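PDB 1WOH: agmatinase from Deinococcus radiodurans, which probably hydrolyses agmatine to putrescine and urea, using two manganese ions per subunit. Local coordinates for residues G25-D30 with T79-G84; V36-A41 with V86-L91; A96-T101 with L127-A132. All blocks are in the same frame, centred on the assembly; numbering follows the deposited sequence.

Overall arrangement
The three contacts follow one flank of the alpha/beta fold. Contacts 1 and 2 lie at the two ends of the same pair of parallel strands, 31-36 and 80-85, with centres about 22 Å apart. Their segments alternate along the chain. Strand 80-85 is the outermost strand on this side of the sheet within the chain. After 86-91 the chain enters helix 93-108, which contact 3 packs against helix 124-128 and the residues that follow it. Contacts 2 and 3 have centres about 13 Å apart and touch, for instance where Val-36 meets Ile-100. Contact 1 lies away from the metal site; the other two approach its ligand His-121.

Contact 1 (G25-D30 with T79-G84); sequences GDWQAD and TFADAG
Thr-79 OG1 is held by two groups of Asp-30. The backbone N of Asp-30 donates to OG1 over 2.8 Å with an N-H...O angle of 159°. OG1 in turn makes a weak bond to Asp-30 OD2. That same carboxylate oxygen receives a much better bond from Thr-79 N, 2.9 Å from OD2. The N-H comes to the anti side of the carboxylate and 26° out of its plane. The Thr-79 hydroxyl lies between its own backbone N and carbonyl carbon (chi1 63°), which turns OG1 to Asp-30. The two side chains cross at about a right angle. The other carboxylate oxygen, OD1, has a long, weak ion pair with Arg-112. An alanine in place of Asp-30 would probably leave Thr-79 N without this acceptor and remove the weak bond from the hydroxyl, with only the backbone half of the exchange kept.

The rest is apolar. Ala-29 CB meets Ala-81 CB at 3.9 Å. Trp-27 brings its six-membered ring obliquely to the alanines of the strand, with CZ3 at 4.0 Å from Ala-81 CB and CZ2 further along near Ala-83 CB. Trp-27 NE1 is bonded to the backbone O of Gln-22.

Just beyond, Thr-79 pairs with Val-31 and Ala-81 with Ala-33 through their backbones, as parallel strands. Each of Asp-30 and Thr-79 thus accepts the other's backbone N-H with its side chain. This reciprocal bonding ties the two segments together where their strands begin.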
loop_
_atom_site.group_PDB
_atom_site.type_symbol
_atom_site.label_atom_id
_atom_site.label_comp_id
_atom_site.label_asym_id
_atom_site.label_seq_id
_atom_site.Cartn_x
_atom_site.Cartn_y
_atom_site.Cartn_z
ATOM N N GLY A 25 -14.548 -14.317 34.539
ATOM C CA GLY A 25 -13.620 -14.291 35.654
ATOM C C GLY A 25 -14.153 -13.511 36.840
ATOM O O GLY A 25 -15.274 -13.008 36.811
ATOM N N ASP A 26 -13.347 -13.409 37.892
ATOM C CA ASP A 26 -13.753 -12.684 39.087
ATOM C C ASP A 26 -13.227 -11.255 39.062
ATOM O O ASP A 26 -12.191 -10.956 39.654
ATOM C CB ASP A 26 -13.243 -13.406 40.338
ATOM C CG ASP A 26 -13.594 -12.671 41.619
ATOM O OD1 ASP A 26 -14.777 -12.313 41.797
ATOM O OD2 ASP A 26 -12.686 -12.458 42.450
ATOM N N TRP A 27 -13.949 -10.378 38.367
ATOM C CA TRP A 27 -13.564 -8.976 38.260
ATOM C C TRP A 27 -14.774 -8.057 38.137
ATOM O O TRP A 27 -15.893 -8.499 37.865
ATOM C CB TRP A 27 -12.654 -8.754 37.046
ATOM C CG TRP A 27 -13.292 -9.151 35.747
ATOM C CD1 TRP A 27 -13.317 -10.397 35.196
ATOM C CD2 TRP A 27 -14.071 -8.312 34.879
ATOM N NE1 TRP A 27 -14.065 -10.393 34.042
ATOM C CE2 TRP A 27 -14.541 -9.127 33.824
ATOM C CE3 TRP A 27 -14.420 -6.956 34.893
ATOM C CZ2 TRP A 27 -15.344 -8.629 32.792
ATOM C CZ3 TRP A 27 -15.219 -6.459 33.864
ATOM C CH2 TRP A 27 -15.673 -7.296 32.829
ATOM N N GLN A 28 -14.533 -6.771 38.350
ATOM C CA GLN A 28 -15.568 -5.753 38.244
ATOM C C GLN A 28 -14.911 -4.461 37.780
ATOM O O GLN A 28 -13.844 -4.090 38.268
ATOM C CB GLN A 28 -16.255 -5.530 39.595
ATOM C CG GLN A 28 -17.176 -6.661 40.030
ATOM C CD GLN A 28 -17.768 -6.437 41.413
ATOM O OE1 GLN A 28 -18.393 -5.407 41.674
ATOM N NE2 GLN A 28 -17.576 -7.403 42.307
ATOM N N ALA A 29 -15.538 -3.787 36.822
ATOM C CA ALA A 29 -15.007 -2.532 36.311
ATOM C C ALA A 29 -16.143 -1.684 35.778
ATOM O O ALA A 29 -17.206 -2.201 35.429
ATOM C CB ALA A 29 -13.990 -2.797 35.216
ATOM N N ASP A 30 -15.927 -0.377 35.718
ATOM C CA ASP A 30 -16.965 0.513 35.217
ATOM C C ASP A 30 -17.205 0.259 33.733
ATOM O O ASP A 30 -18.349 0.225 33.277
ATOM C CB ASP A 30 -16.566 1.975 35.433
ATOM C CG ASP A 30 -16.463 2.339 36.904
ATOM O OD1 ASP A 30 -17.349 1.921 37.681
ATOM O OD2 ASP A 30 -15.505 3.047 37.280
ATOM N N THR A 79 -12.903 2.973 36.118
ATOM C CA THR A 79 -12.096 1.785 35.867
ATOM C C THR A 79 -12.444 1.080 34.557
ATOM O O THR A 79 -13.613 1.018 34.161
ATOM C CB THR A 79 -12.224 0.770 37.027
ATOM O OG1 THR A 79 -13.579 0.320 37.134
ATOM C CG2 THR A 79 -11.811 1.419 38.343
ATOM N N PHE A 80 -11.408 0.552 33.908
ATOM C CA PHE A 80 -11.531 -0.164 32.636
ATOM C C PHE A 80 -10.977 -1.585 32.720
ATOM O O PHE A 80 -10.130 -1.893 33.559
ATOM C CB PHE A 80 -10.762 0.567 31.526
ATOM C CG PHE A 80 -11.452 1.788 30.998
ATOM C CD1 PHE A 80 -11.570 2.938 31.773
ATOM C CD2 PHE A 80 -11.987 1.786 29.713
ATOM C CE1 PHE A 80 -12.213 4.072 31.272
ATOM C CE2 PHE A 80 -12.633 2.913 29.197
ATOM C CZ PHE A 80 -12.747 4.059 29.979
ATOM N N ALA A 81 -11.454 -2.447 31.831
ATOM C CA ALA A 81 -10.985 -3.823 31.759
ATOM C C ALA A 81 -11.139 -4.283 30.308
ATOM O O ALA A 81 -12.006 -3.795 29.592
ATOM C CB ALA A 81 -11.806 -4.719 32.684
ATOM N N ASP A 82 -10.290 -5.207 29.877
ATOM C CA ASP A 82 -10.382 -5.741 28.518
ATOM C C ASP A 82 -10.631 -7.234 28.681
ATOM O O ASP A 82 -9.737 -7.969 29.098
ATOM C CB ASP A 82 -9.072 -5.509 27.747
ATOM C CG ASP A 82 -9.186 -5.891 26.281
ATOM O OD1 ASP A 82 -9.966 -6.817 25.977
ATOM O OD2 ASP A 82 -8.498 -5.278 25.436
ATOM N N ALA A 83 -11.845 -7.682 28.369
ATOM C CA ALA A 83 -12.194 -9.096 28.513
ATOM C C ALA A 83 -11.725 -9.951 27.338
ATOM O O ALA A 83 -12.106 -11.119 27.219
ATOM C CB ALA A 83 -13.696 -9.248 28.700
ATOM N N GLY A 84 -10.897 -9.371 26.476
ATOM C CA GLY A 84 -10.391 -10.113 25.334
ATOM C C GLY A 84 -11.424 -10.279 24.238
ATOM O O GLY A 84 -12.338 -9.461 24.108
#

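Contact 2 (V36-A41 with V86-L91); sequences VPFDIA and VILPSL
The Phe-38 ring meets Leu-88 CD1 at its edge, near the ring plane. One face of the ring has the backbone N of Ile-40 4.1 Å above it, offset toward the rim. Phe-38 CB comes within 3.7 Å of Leu-88 CD1.

That one methyl group fills the middle of the contact. Besides Phe-38 it touches the Pro-37 ring, with CG 3.8 Å from CD1. It also lies 3.4 Å from the backbone O of Pro-37. Leu-88 CG stands beside its own backbone N (chi1 -57°), and the side chain reaches from there into the bend of the other segment. Pro-37 is the centre of that bend, an inverse gamma turn.

The two ends of the contact are simpler. Val-36 and Val-86 lie side by side and point the same way, with their CG2 methyls 4.0 Å apart. Val-36 is also covered by Ile-100 of helix 93-108. At the far end Ile-40 CD1 rests on the backbone of Leu-91, 3.9 Å from its CA. Ile-40 packs in addition on Ile-40 of the third subunit, and Pro-37 on Tyr-9 of the second subunit. No hydrogen bond joins the two segments.

The two loops run nearly parallel, 11° apart. They leave the ends of neighbouring parallel strands, 31-36 and 80-85. In the arginase fold the loops at this end of the sheet surround the manganese site. The Phe-38 side chain lies about 9 Å from that of His-121, a manganese ligand.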
loop_
_atom_site.group_PDB
_atom_site.type_symbol
_atom_site.label_atom_id
_atom_site.label_comp_id
_atom_site.label_asym_id
_atom_site.label_seq_id
_atom_site.Cartn_x
_atom_site.Cartn_y
_atom_site.Cartn_z
ATOM N N VAL A 36 -15.184 -8.989 19.031
ATOM C CA VAL A 36 -15.873 -10.007 18.249
ATOM C C VAL A 36 -15.307 -9.931 16.828
ATOM O O VAL A 36 -15.896 -9.298 15.948
ATOM C CB VAL A 36 -17.393 -9.743 18.209
ATOM C CG1 VAL A 36 -18.102 -10.926 17.556
ATOM C CG2 VAL A 36 -17.926 -9.502 19.626
ATOM N N PRO A 37 -14.150 -10.582 16.592
ATOM C CA PRO A 37 -13.445 -10.616 15.302
ATOM C C PRO A 37 -14.119 -11.526 14.285
ATOM O O PRO A 37 -13.540 -12.510 13.830
ATOM C CB PRO A 37 -12.045 -11.085 15.695
ATOM C CG PRO A 37 -12.331 -12.049 16.796
ATOM C CD PRO A 37 -13.407 -11.350 17.612
ATOM N N PHE A 38 -15.342 -11.155 13.928
ATOM C CA PHE A 38 -16.175 -11.918 13.004
ATOM C C PHE A 38 -16.545 -11.049 11.809
ATOM O O PHE A 38 -17.175 -10.009 11.983
ATOM C CB PHE A 38 -17.441 -12.343 13.759
ATOM C CG PHE A 38 -18.407 -13.161 12.953
ATOM C CD1 PHE A 38 -18.406 -14.547 13.049
ATOM C CD2 PHE A 38 -19.353 -12.544 12.137
ATOM C CE1 PHE A 38 -19.340 -15.313 12.349
ATOM C CE2 PHE A 38 -20.297 -13.300 11.429
ATOM C CZ PHE A 38 -20.287 -14.690 11.540
ATOM N N ASP A 39 -16.167 -11.466 10.603
ATOM C CA ASP A 39 -16.507 -10.690 9.417
ATOM C C ASP A 39 -16.992 -11.526 8.233
ATOM O O ASP A 39 -17.077 -11.021 7.110
ATOM C CB ASP A 39 -15.324 -9.797 8.976
ATOM C CG ASP A 39 -14.130 -10.586 8.440
ATOM O OD1 ASP A 39 -14.233 -11.817 8.242
ATOM O OD2 ASP A 39 -13.072 -9.955 8.202
ATOM N N ILE A 40 -17.362 -12.783 8.474
ATOM C CA ILE A 40 -17.808 -13.617 7.364
ATOM C C ILE A 40 -19.251 -13.393 6.903
ATOM O O ILE A 40 -19.710 -14.037 5.949
ATOM C CB ILE A 40 -17.602 -15.118 7.671
ATOM C CG1 ILE A 40 -18.329 -15.502 8.962
ATOM C CG2 ILE A 40 -16.114 -15.419 7.787
ATOM C CD1 ILE A 40 -18.300 -16.995 9.239
ATOM N N ALA A 41 -19.965 -12.476 7.551
ATOM C CA ALA A 41 -21.344 -12.205 7.168
ATOM C C ALA A 41 -21.504 -10.986 6.259
ATOM O O ALA A 41 -22.598 -10.723 5.765
ATOM C CB ALA A 41 -22.220 -12.042 8.424
ATOM N N VAL A 86 -14.190 -12.909 21.954
ATOM C CA VAL A 86 -15.030 -14.093 22.001
ATOM C C VAL A 86 -14.242 -15.129 21.190
ATOM O O VAL A 86 -13.643 -14.791 20.158
ATOM C CB VAL A 86 -16.397 -13.831 21.314
ATOM C CG1 VAL A 86 -17.266 -15.080 21.346
ATOM C CG2 VAL A 86 -17.111 -12.669 22.000
ATOM N N ILE A 87 -14.203 -16.374 21.661
ATOM C CA ILE A 87 -13.497 -17.424 20.933
ATOM C C ILE A 87 -14.447 -17.925 19.862
ATOM O O ILE A 87 -15.413 -18.630 20.143
ATOM C CB ILE A 87 -13.096 -18.592 21.846
ATOM C CG1 ILE A 87 -12.112 -18.094 22.906
ATOM C CG2 ILE A 87 -12.456 -19.703 21.018
ATOM C CD1 ILE A 87 -11.698 -19.149 23.905
ATOM N N LEU A 88 -14.162 -17.545 18.625
ATOM C CA LEU A 88 -15.008 -17.909 17.507
ATOM C C LEU A 88 -14.541 -19.138 16.754
ATOM O O LEU A 88 -13.343 -19.392 16.640
ATOM C CB LEU A 88 -15.076 -16.743 16.523
ATOM C CG LEU A 88 -15.568 -15.420 17.105
ATOM C CD1 LEU A 88 -15.296 -14.295 16.115
ATOM C CD2 LEU A 88 -17.055 -15.532 17.419
ATOM N N PRO A 89 -15.495 -19.924 16.238
ATOM C CA PRO A 89 -15.144 -21.122 15.476
ATOM C C PRO A 89 -14.969 -20.623 14.047
ATOM O O PRO A 89 -15.122 -19.431 13.792
ATOM C CB PRO A 89 -16.391 -21.974 15.599
ATOM C CG PRO A 89 -17.485 -20.939 15.519
ATOM C CD PRO A 89 -16.955 -19.838 16.442
ATOM N N SER A 90 -14.630 -21.514 13.125
ATOM C CA SER A 90 -14.537 -21.122 11.722
ATOM C C SER A 90 -15.947 -21.430 11.223
ATOM O O SER A 90 -16.566 -22.387 11.689
ATOM C CB SER A 90 -13.497 -21.963 10.980
ATOM O OG SER A 90 -12.183 -21.544 11.316
ATOM N N LEU A 91 -16.470 -20.620 10.310
ATOM C CA LEU A 91 -17.829 -20.829 9.821
ATOM C C LEU A 91 -18.769 -20.971 11.024
ATOM O O LEU A 91 -18.681 -20.196 11.981
ATOM C CB LEU A 91 -17.887 -22.084 8.936
ATOM C CG LEU A 91 -17.041 -22.022 7.660
ATOM C CD1 LEU A 91 -17.071 -23.362 6.942
ATOM C CD2 LEU A 91 -17.578 -20.922 6.752
#

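Contact 3 (A96-T101 with L127-A132); sequences AHDRIT and LLRAFA
Leu-127 meets Ile-100 where two helices of the alpha/beta arginase fold come together. Helix 93-108 is part of the beta-alpha-beta crossover from strand 80-85 to strand 114-118, and helix 124-128 follows that second strand. Leu-127 CD1 is pressed against Ile-100 CG2 at 3.3 Å, a tight carbon contact. Its first torsion is unusual (chi1 -110°), consistent with some strain. Leu-127 also touches Phe-116 of strand 114-118.

Arg-129 carries the polar part. Its chain bends at chi3 and brings the guanidinium edge to helix 93-108. NE and NH2 together hold Thr-101 OG1 side-on, with NE at 2.9 Å and NH2 at 3.1 Å from that oxygen, which lies close to the guanidinium plane. Thr-101 OG1 is bonded to Pro-126 O as well, so three partners fix the hydroxyl. NH2 also forms a salt bridge with Asp-98 OD1, at 3.1 Å and 22° out of the guanidinium plane. The carboxylate uses its anti lone pair here. The two flat groups are only 15° apart. A water links the same pair a second time: it accepts from Arg-129 NH1 and donates to Asp-98 OD1.

Ala-130 comes next and packs on the turn of helix 93-108 that carries Thr-101. Its CB lies 3.9 Å from the backbone O of Thr-101.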
loop_
_atom_site.group_PDB
_atom_site.type_symbol
_atom_site.label_atom_id
_atom_site.label_comp_id
_atom_site.label_asym_id
_atom_site.label_seq_id
_atom_site.Cartn_x
_atom_site.Cartn_y
_atom_site.Cartn_z
ATOM N N ALA A 96 -21.200 -19.424 16.548
ATOM C CA ALA A 96 -20.511 -18.167 16.800
ATOM C C ALA A 96 -21.462 -17.238 17.557
ATOM O O ALA A 96 -21.078 -16.621 18.554
ATOM C CB ALA A 96 -20.075 -17.529 15.477
ATOM N N HIS A 97 -22.707 -17.156 17.089
ATOM C CA HIS A 97 -23.715 -16.313 17.729
ATOM C C HIS A 97 -23.901 -16.675 19.203
ATOM O O HIS A 97 -23.952 -15.801 20.068
ATOM C CB HIS A 97 -25.064 -16.453 17.015
ATOM C CG HIS A 97 -25.067 -15.935 15.608
ATOM N ND1 HIS A 97 -26.092 -16.194 14.725
ATOM C CD2 HIS A 97 -24.176 -15.165 14.935
ATOM C CE1 HIS A 97 -25.832 -15.610 13.568
ATOM N NE2 HIS A 97 -24.676 -14.978 13.669
ATOM N N ASP A 98 -24.011 -17.967 19.490
ATOM C CA ASP A 98 -24.211 -18.390 20.865
ATOM C C ASP A 98 -23.027 -18.007 21.741
ATOM O O ASP A 98 -23.207 -17.587 22.879
ATOM C CB ASP A 98 -24.467 -19.899 20.932
ATOM C CG ASP A 98 -25.777 -20.294 20.264
ATOM O OD1 ASP A 98 -26.652 -19.415 20.092
ATOM O OD2 ASP A 98 -25.943 -21.484 19.921
ATOM N N ARG A 99 -21.818 -18.132 21.212
ATOM C CA ARG A 99 -20.640 -17.777 21.991
ATOM C C ARG A 99 -20.560 -16.277 22.249
ATOM O O ARG A 99 -20.140 -15.850 23.327
ATOM C CB ARG A 99 -19.374 -18.267 21.298
ATOM C CG ARG A 99 -19.224 -19.770 21.379
ATOM C CD ARG A 99 -17.823 -20.205 21.052
ATOM N NE ARG A 99 -17.721 -21.659 20.965
ATOM C CZ ARG A 99 -16.749 -22.285 20.315
ATOM N NH1 ARG A 99 -15.808 -21.578 19.702
ATOM N NH2 ARG A 99 -16.725 -23.607 20.261
ATOM N N ILE A 100 -20.969 -15.485 21.265
ATOM C CA ILE A 100 -20.959 -14.029 21.394
ATOM C C ILE A 100 -21.954 -13.579 22.468
ATOM O O ILE A 100 -21.638 -12.737 23.312
ATOM C CB ILE A 100 -21.315 -13.359 20.045
ATOM C CG1 ILE A 100 -20.208 -13.653 19.025
ATOM C CG2 ILE A 100 -21.481 -11.857 20.226
ATOM C CD1 ILE A 100 -20.576 -13.328 17.589
ATOM N N THR A 101 -23.158 -14.146 22.436
ATOM C CA THR A 101 -24.178 -13.804 23.420
ATOM C C THR A 101 -23.749 -14.188 24.835
ATOM O O THR A 101 -23.941 -13.419 25.784
ATOM C CB THR A 101 -25.513 -14.510 23.116
ATOM O OG1 THR A 101 -25.988 -14.095 21.829
ATOM C CG2 THR A 101 -26.558 -14.160 24.183
ATOM N N LEU A 127 -24.985 -9.838 20.206
ATOM C CA LEU A 127 -24.610 -8.928 21.286
ATOM C C LEU A 127 -25.893 -8.479 21.990
ATOM O O LEU A 127 -26.005 -8.538 23.219
ATOM C CB LEU A 127 -23.894 -7.701 20.709
ATOM C CG LEU A 127 -22.400 -7.452 20.917
ATOM C CD1 LEU A 127 -21.667 -8.716 21.282
ATOM C CD2 LEU A 127 -21.836 -6.817 19.646
ATOM N N LEU A 128 -26.865 -8.030 21.203
ATOM C CA LEU A 128 -28.124 -7.556 21.764
ATOM C C LEU A 128 -28.891 -8.621 22.537
ATOM O O LEU A 128 -29.596 -8.295 23.491
ATOM C CB LEU A 128 -29.004 -6.958 20.661
ATOM C CG LEU A 128 -28.592 -5.537 20.258
ATOM C CD1 LEU A 128 -29.303 -5.102 18.981
ATOM C CD2 LEU A 128 -28.927 -4.587 21.418
ATOM N N ARG A 129 -28.746 -9.888 22.154
ATOM C CA ARG A 129 -29.458 -10.942 22.871
ATOM C C ARG A 129 -29.075 -10.958 24.348
ATOM O O ARG A 129 -29.813 -11.484 25.184
ATOM C CB ARG A 129 -29.176 -12.318 22.259
ATOM C CG ARG A 129 -29.747 -12.516 20.864
ATOM C CD ARG A 129 -29.799 -14.000 20.471
ATOM N NE ARG A 129 -28.489 -14.645 20.493
ATOM C CZ ARG A 129 -28.252 -15.862 20.011
ATOM N NH1 ARG A 129 -29.241 -16.567 19.469
ATOM N NH2 ARG A 129 -27.035 -16.381 20.068
ATOM N N ALA A 130 -27.924 -10.377 24.672
ATOM C CA ALA A 130 -27.467 -10.346 26.054
ATOM C C ALA A 130 -28.166 -9.271 26.884
ATOM O O ALA A 130 -27.912 -9.149 28.083
ATOM C CB ALA A 130 -25.963 -10.136 26.099
ATOM N N PHE A 131 -29.041 -8.496 26.249
ATOM C CA PHE A 131 -29.764 -7.425 26.934
ATOM C C PHE A 131 -31.262 -7.723 27.005
ATOM O O PHE A 131 -32.091 -6.815 27.019
ATOM C CB PHE A 131 -29.542 -6.091 26.210
ATOM C CG PHE A 131 -28.109 -5.633 26.208
ATOM C CD1 PHE A 131 -27.149 -6.292 25.441
ATOM C CD2 PHE A 131 -27.715 -4.548 26.988
ATOM C CE1 PHE A 131 -25.813 -5.874 25.449
ATOM C CE2 PHE A 131 -26.385 -4.119 27.006
ATOM C CZ PHE A 131 -25.432 -4.782 26.237
ATOM N N ALA A 132 -31.605 -9.002 27.054
ATOM C CA ALA A 132 -33.007 -9.401 27.111
ATOM C C ALA A 132 -33.731 -8.871 28.349
ATOM O O ALA A 132 -34.941 -8.653 28.315
ATOM C CB ALA A 132 -33.112 -10.923 27.057
HETATM O O HOH W 1 -28.363 -19.033 18.136
#